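Local coordinates for 3-keto-5-aminohexanoate cleavage protein (Archaeoglobus fulgidus, PDB 3LOT) that probably cleaves 3-keto-5-aminohexanoate as a zinc-dependent beta-keto acid cleavage enzyme built on a TIM barrel, at residues Ile18-Met23 with Asp136-Tyr141; Thr11-Gly16 with Asp256-Leu261. All coordinates share one frame; numbering follows the deposited sequence.

Contact 1: Ile18-Met23 with Asp136-Tyr141; sequences IHTPSM and DWEPEY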
loop_
_atom_site.group_PDB
_atom_site.type_symbol
_atom_site.label_atom_id
_atom_site.label_comp_id
_atom_site.label_asym_id
_atom_site.label_seq_id
_atom_site.Cartn_x
_atom_site.Cartn_y
_atom_site.Cartn_z
ATOM N N ILE D 18 27.240 -2.627 -16.562
ATOM C CA ILE D 18 26.208 -3.533 -17.064
ATOM C C ILE D 18 26.216 -3.526 -18.581
ATOM O O ILE D 18 26.405 -4.575 -19.207
ATOM C CB ILE D 18 24.805 -3.200 -16.494
ATOM C CG1 ILE D 18 24.682 -3.657 -15.024
ATOM C CG2 ILE D 18 23.745 -3.894 -17.282
ATOM C CD1 ILE D 18 25.976 -4.089 -14.279
ATOM N N HIS D 19 26.049 -2.346 -19.158
ATOM C CA HIS D 19 26.064 -2.191 -20.608
ATOM C C HIS D 19 27.461 -2.460 -21.181
ATOM O O HIS D 19 28.469 -2.255 -20.536
ATOM C CB HIS D 19 25.518 -0.809 -21.028
ATOM C CG HIS D 19 24.118 -0.546 -20.574
ATOM N ND1 HIS D 19 23.755 0.597 -19.874
ATOM C CD2 HIS D 19 23.001 -1.301 -20.672
ATOM C CE1 HIS D 19 22.468 0.536 -19.587
ATOM N NE2 HIS D 19 21.988 -0.606 -20.057
ATOM N N THR D 20 27.505 -2.988 -22.385
ATOM C CA THR D 20 28.790 -3.287 -23.005
ATOM C C THR D 20 28.940 -2.440 -24.283
ATOM O O THR D 20 27.931 -2.008 -24.825
ATOM C CB THR D 20 28.960 -4.766 -23.278
ATOM O OG1 THR D 20 28.066 -5.205 -24.322
ATOM C CG2 THR D 20 28.738 -5.608 -21.984
ATOM N N PRO D 21 30.170 -2.208 -24.766
ATOM C CA PRO D 21 30.422 -1.308 -25.909
ATOM C C PRO D 21 29.603 -1.542 -27.139
ATOM O O PRO D 21 29.136 -0.586 -27.782
ATOM C CB PRO D 21 31.874 -1.598 -26.245
ATOM C CG PRO D 21 32.457 -1.891 -24.910
ATOM C CD PRO D 21 31.444 -2.723 -24.232
ATOM N N SER D 22 29.446 -2.810 -27.475
ATOM C CA SER D 22 28.741 -3.171 -28.688
ATOM C C SER D 22 27.258 -2.823 -28.600
ATOM O O SER D 22 26.582 -2.804 -29.629
ATOM C CB SER D 22 28.938 -4.663 -29.002
ATOM O OG SER D 22 30.334 -4.961 -29.192
HETATM N N MSE D 23 26.727 -2.536 -27.417
HETATM C CA MSE D 23 25.298 -2.218 -27.322
HETATM C C MSE D 23 25.011 -0.802 -27.782
HETATM O O MSE D 23 23.906 -0.524 -28.252
HETATM C CB MSE D 23 24.730 -2.431 -25.921
HETATM C CG MSE D 23 24.879 -3.867 -25.388
HETATM SE SE MSE D 23 24.318 -4.009 -23.555
HETATM C CE MSE D 23 24.928 -5.825 -23.257
ATOM N N ASP D 136 35.136 -10.458 -27.705
ATOM C CA ASP D 136 34.759 -11.770 -27.136
ATOM C C ASP D 136 34.388 -11.694 -25.657
ATOM O O ASP D 136 33.599 -12.505 -25.178
ATOM C CB ASP D 136 35.881 -12.778 -27.263
ATOM C CG ASP D 136 36.121 -13.231 -28.701
ATOM O OD1 ASP D 136 35.326 -12.934 -29.611
ATOM O OD2 ASP D 136 37.147 -13.893 -28.910
ATOM N N TRP D 137 34.981 -10.759 -24.930
ATOM C CA TRP D 137 34.668 -10.632 -23.514
ATOM C C TRP D 137 33.182 -10.309 -23.233
ATOM O O TRP D 137 32.658 -10.655 -22.160
ATOM C CB TRP D 137 35.604 -9.626 -22.826
ATOM C CG TRP D 137 35.294 -8.184 -23.093
ATOM C CD1 TRP D 137 35.990 -7.329 -23.923
ATOM C CD2 TRP D 137 34.281 -7.394 -22.474
ATOM N NE1 TRP D 137 35.419 -6.073 -23.909
ATOM C CE2 TRP D 137 34.387 -6.073 -23.006
ATOM C CE3 TRP D 137 33.302 -7.657 -21.521
ATOM C CZ2 TRP D 137 33.543 -5.044 -22.622
ATOM C CZ3 TRP D 137 32.438 -6.621 -21.158
ATOM C CH2 TRP D 137 32.576 -5.336 -21.701
ATOM N N GLU D 138 32.528 -9.641 -24.173
ATOM C CA GLU D 138 31.164 -9.132 -23.958
ATOM C C GLU D 138 30.144 -10.264 -23.739
ATOM O O GLU D 138 29.523 -10.310 -22.699
ATOM C CB GLU D 138 30.733 -8.211 -25.114
ATOM C CG GLU D 138 31.533 -6.894 -25.207
ATOM C CD GLU D 138 31.049 -6.009 -26.354
ATOM O OE1 GLU D 138 30.011 -5.326 -26.225
ATOM O OE2 GLU D 138 31.702 -6.026 -27.399
ATOM N N PRO D 139 29.997 -11.209 -24.691
ATOM C CA PRO D 139 28.975 -12.221 -24.438
ATOM C C PRO D 139 29.384 -13.168 -23.297
ATOM O O PRO D 139 28.538 -13.688 -22.563
ATOM C CB PRO D 139 28.874 -12.962 -25.766
ATOM C CG PRO D 139 30.183 -12.745 -26.440
ATOM C CD PRO D 139 30.581 -11.355 -26.036
ATOM N N GLU D 140 30.665 -13.394 -23.135
ATOM C CA GLU D 140 31.146 -14.152 -21.991
ATOM C C GLU D 140 30.734 -13.516 -20.640
ATOM O O GLU D 140 30.210 -14.202 -19.737
ATOM C CB GLU D 140 32.645 -14.276 -22.071
ATOM C CG GLU D 140 33.208 -14.974 -20.848
ATOM C CD GLU D 140 34.552 -15.646 -21.105
ATOM O OE1 GLU D 140 35.195 -15.305 -22.130
ATOM O OE2 GLU D 140 34.952 -16.517 -20.275
ATOM N N TYR D 141 30.950 -12.218 -20.516
ATOM C CA TYR D 141 30.538 -11.472 -19.339
ATOM C C TYR D 141 29.039 -11.596 -19.057
ATOM O O TYR D 141 28.604 -11.874 -17.926
ATOM C CB TYR D 141 30.918 -10.002 -19.512
ATOM C CG TYR D 141 30.320 -9.085 -18.496
ATOM C CD1 TYR D 141 30.622 -9.215 -17.139
ATOM C CD2 TYR D 141 29.450 -8.086 -18.882
ATOM C CE1 TYR D 141 30.065 -8.352 -16.190
ATOM C CE2 TYR D 141 28.885 -7.229 -17.958
ATOM C CZ TYR D 141 29.189 -7.362 -16.617
ATOM O OH TYR D 141 28.609 -6.493 -15.715
#
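Glu138 OE1 is gripped by two donors from the facing loop: the hydroxyl Thr20 OG1 gives its proton at 2.7 Å, and the backbone Ser22 N gives its own to the same Glu138 OE1 at 2.9 Å. The hydroxyl takes the anti lone pair, on the side away from the second oxygen, whereas the amide comes from the syn side, 25° out of the carboxylate plane. Glu138 OE2 accepts Ser22 OG in a very short bond and also the backbone N of Tyr135, so the carboxylate has partners on both oxygens and little liberty to rotate. With donors this numerous, the buried glutamate is probably ionised. An extended chain (chi2 -179°) carries the group from the helix across to the loop, and its CG passes over the centre of the Trp137 ring.

Apolar packing flanks the carboxylate. Pro21 CD meets the six-membered ring of Trp137 obliquely, 3.5 Å from CZ2, and the methyl Thr20 CG2 lies 3.9 Å from Trp137 CH2. Threonine suits its place because each branch has its own work, the hydroxyl serving the carboxylate and the methyl packing obliquely on Trp137 and at the edge of the Tyr141 ring, where Thr20 CG2 lies 4.0 Å from Tyr141 CD2. Trp137 NE1 bonds to Asp58 O. In Tyr141, CG is anti to the backbone N (chi1 169°), which extends the ring toward Ile18; Ile18 O sits at the ring edge, in plane, and Ile18 CD1 lies 3.8 Å from Tyr141 OH, whose main partner is Thr92. Met23, a selenomethionine, closes the turn with Met23 N bonded to Thr20 O. Such a long loop after the first strand, tied to helix 137-144 much further along the chain, fits the C-terminal, active-site end of a TIM barrel, where Ile18 approaches the zinc site.

Contact 2: Thr11-Gly16 with Asp256-Leu261; sequences TCAITG and DVRVGL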
loop_
_atom_site.group_PDB
_atom_site.type_symbol
_atom_site.label_atom_id
_atom_site.label_comp_id
_atom_site.label_asym_id
_atom_site.label_seq_id
_atom_site.Cartn_x
_atom_site.Cartn_y
_atom_site.Cartn_z
ATOM N N THR D 11 21.722 13.152 -10.227
ATOM C CA THR D 11 22.979 12.423 -10.344
ATOM C C THR D 11 23.082 11.859 -11.726
ATOM O O THR D 11 22.080 11.370 -12.271
ATOM C CB THR D 11 23.082 11.271 -9.336
ATOM O OG1 THR D 11 23.080 11.820 -8.014
ATOM C CG2 THR D 11 24.398 10.492 -9.584
ATOM N N CYS D 12 24.257 11.951 -12.350
ATOM C CA CYS D 12 24.408 11.284 -13.651
ATOM C C CYS D 12 25.393 10.122 -13.583
ATOM O O CYS D 12 26.554 10.332 -13.279
ATOM C CB CYS D 12 24.770 12.259 -14.764
ATOM S SG CYS D 12 24.551 11.484 -16.406
ATOM N N ALA D 13 24.891 8.907 -13.816
ATOM C CA ALA D 13 25.701 7.677 -13.784
ATOM C C ALA D 13 26.299 7.421 -15.172
ATOM O O ALA D 13 25.605 7.034 -16.101
ATOM C CB ALA D 13 24.865 6.494 -13.293
ATOM N N ILE D 14 27.602 7.638 -15.296
ATOM C CA ILE D 14 28.214 7.867 -16.604
ATOM C C ILE D 14 28.375 6.612 -17.494
ATOM O O ILE D 14 28.166 6.687 -18.727
ATOM C CB ILE D 14 29.593 8.552 -16.450
ATOM C CG1 ILE D 14 29.456 9.935 -15.780
ATOM C CG2 ILE D 14 30.375 8.624 -17.803
ATOM C CD1 ILE D 14 28.533 10.963 -16.502
ATOM N N THR D 15 28.781 5.481 -16.906
ATOM C CA THR D 15 29.028 4.311 -17.717
ATOM C C THR D 15 28.705 2.944 -17.103
ATOM O O THR D 15 28.306 2.032 -17.815
ATOM C CB THR D 15 30.461 4.334 -18.375
ATOM O OG1 THR D 15 30.550 3.312 -19.393
ATOM C CG2 THR D 15 31.610 4.152 -17.392
ATOM N N GLY D 16 28.919 2.786 -15.817
ATOM C CA GLY D 16 28.597 1.518 -15.192
ATOM C C GLY D 16 29.430 0.346 -15.643
ATOM O O GLY D 16 30.547 0.502 -16.222
ATOM N N ASP D 256 15.257 12.546 -4.824
ATOM C CA ASP D 256 16.236 12.898 -5.826
ATOM C C ASP D 256 16.254 11.832 -6.910
ATOM O O ASP D 256 15.664 10.752 -6.765
ATOM C CB ASP D 256 17.613 13.075 -5.174
ATOM C CG ASP D 256 17.640 14.224 -4.175
ATOM O OD1 ASP D 256 17.059 15.280 -4.478
ATOM O OD2 ASP D 256 18.220 14.064 -3.079
ATOM N N VAL D 257 16.908 12.149 -8.016
ATOM C CA VAL D 257 16.877 11.324 -9.186
ATOM C C VAL D 257 18.277 11.112 -9.797
ATOM O O VAL D 257 19.150 11.999 -9.762
ATOM C CB VAL D 257 15.922 11.915 -10.205
ATOM C CG1 VAL D 257 16.340 13.388 -10.581
ATOM C CG2 VAL D 257 15.851 11.019 -11.445
ATOM N N ARG D 258 18.474 9.908 -10.331
ATOM C CA ARG D 258 19.674 9.528 -11.063
ATOM C C ARG D 258 19.265 9.113 -12.459
ATOM O O ARG D 258 18.226 8.407 -12.639
ATOM C CB ARG D 258 20.396 8.363 -10.383
ATOM C CG ARG D 258 21.573 7.801 -11.154
ATOM C CD ARG D 258 22.435 6.873 -10.307
ATOM N NE ARG D 258 22.628 5.576 -10.940
ATOM C CZ ARG D 258 23.395 4.617 -10.457
ATOM N NH1 ARG D 258 24.123 4.792 -9.338
ATOM N NH2 ARG D 258 23.470 3.472 -11.105
ATOM N N VAL D 259 20.046 9.590 -13.430
ATOM C CA VAL D 259 19.879 9.259 -14.835
ATOM C C VAL D 259 21.281 8.838 -15.327
ATOM O O VAL D 259 22.211 8.685 -14.530
ATOM C CB VAL D 259 19.307 10.438 -15.646
ATOM C CG1 VAL D 259 17.918 10.808 -15.146
ATOM C CG2 VAL D 259 20.262 11.696 -15.625
ATOM N N GLY D 260 21.430 8.583 -16.609
ATOM C CA GLY D 260 22.769 8.305 -17.117
ATOM C C GLY D 260 22.825 7.010 -17.889
ATOM O O GLY D 260 21.959 6.132 -17.706
ATOM N N LEU D 261 23.832 6.930 -18.758
ATOM C CA LEU D 261 24.038 5.798 -19.677
ATOM C C LEU D 261 24.397 4.541 -18.942
ATOM O O LEU D 261 24.232 3.465 -19.465
ATOM C CB LEU D 261 25.105 6.107 -20.739
ATOM C CG LEU D 261 24.844 7.287 -21.685
ATOM C CD1 LEU D 261 25.859 7.307 -22.839
ATOM C CD2 LEU D 261 23.501 7.216 -22.234
HETATM O O HOH W 1 20.561 11.899 -7.062
#
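Three nearly straight backbone hydrogen bonds join Thr11-Ala13 to Val257-Val259: Thr11 N to Val257 O (2.9 Å), Val259 N to Thr11 O (2.9 Å) and Ala13 N to Val259 O (2.8 Å). The strands run parallel, 25° apart in direction, and this pairing of the first strand with the last closes the TIM barrel. CA-H...O contacts from Arg258 CA to Thr11 O and from Cys12 CA to Val259 O supplement the ladder. A water bonded to Thr11 OG1 also donates to Val257 O.

Thr11 and Arg258 share the face of the sheet that leads to the zinc site. With CG anti to the backbone N (chi1 174°), the arginine runs forward past Thr11, and the bend at chi3 brings its guanidinium over the methyl of Ala13, whose CB lies 3.4 Å from Arg258 NE. The small alanine lets this flat group come close, beside the zinc ligands His50 and Glu262, while Arg258 NH2 makes a salt bridge to Asp263. A leucine in place of Arg258 would probably leave Asp263 without this charged mate and Ala13 without its flat cover.

Cys12 and Val259 point to the other face, where both pack on Val280 of helix 276-289, compact apolar groups suited to the layer between barrel and helices. Beyond the strand, Gly260 is required by its backbone angles (phi 127°), and a CB there would clash with Ala13 O; without one, Gly260 CA can lie 3.3 Å from Ala13 O and 3.7 Å from Cys12 SG.

In the fold
Contact 2 is core: it lies near the centre of the chain, every touching residue is buried, and backbone bonds between strands 7-13 and 256-259 do the holding. Contact 1 is further out and only partly buried, and there side chains carry the load, with a loop fastened to helix 137-144 through a carboxylate and aromatic rings. The two share a continuous run of chain, since the loop of contact 1 follows strand 7-13. They also touch, His19 ND1 probably bonding to Leu261 O. Both reach toward the zinc, Arg258 from the barrel interior at about 4 Å and Ile18 from the loop at about 7 Å, measured from each side chain to the ion.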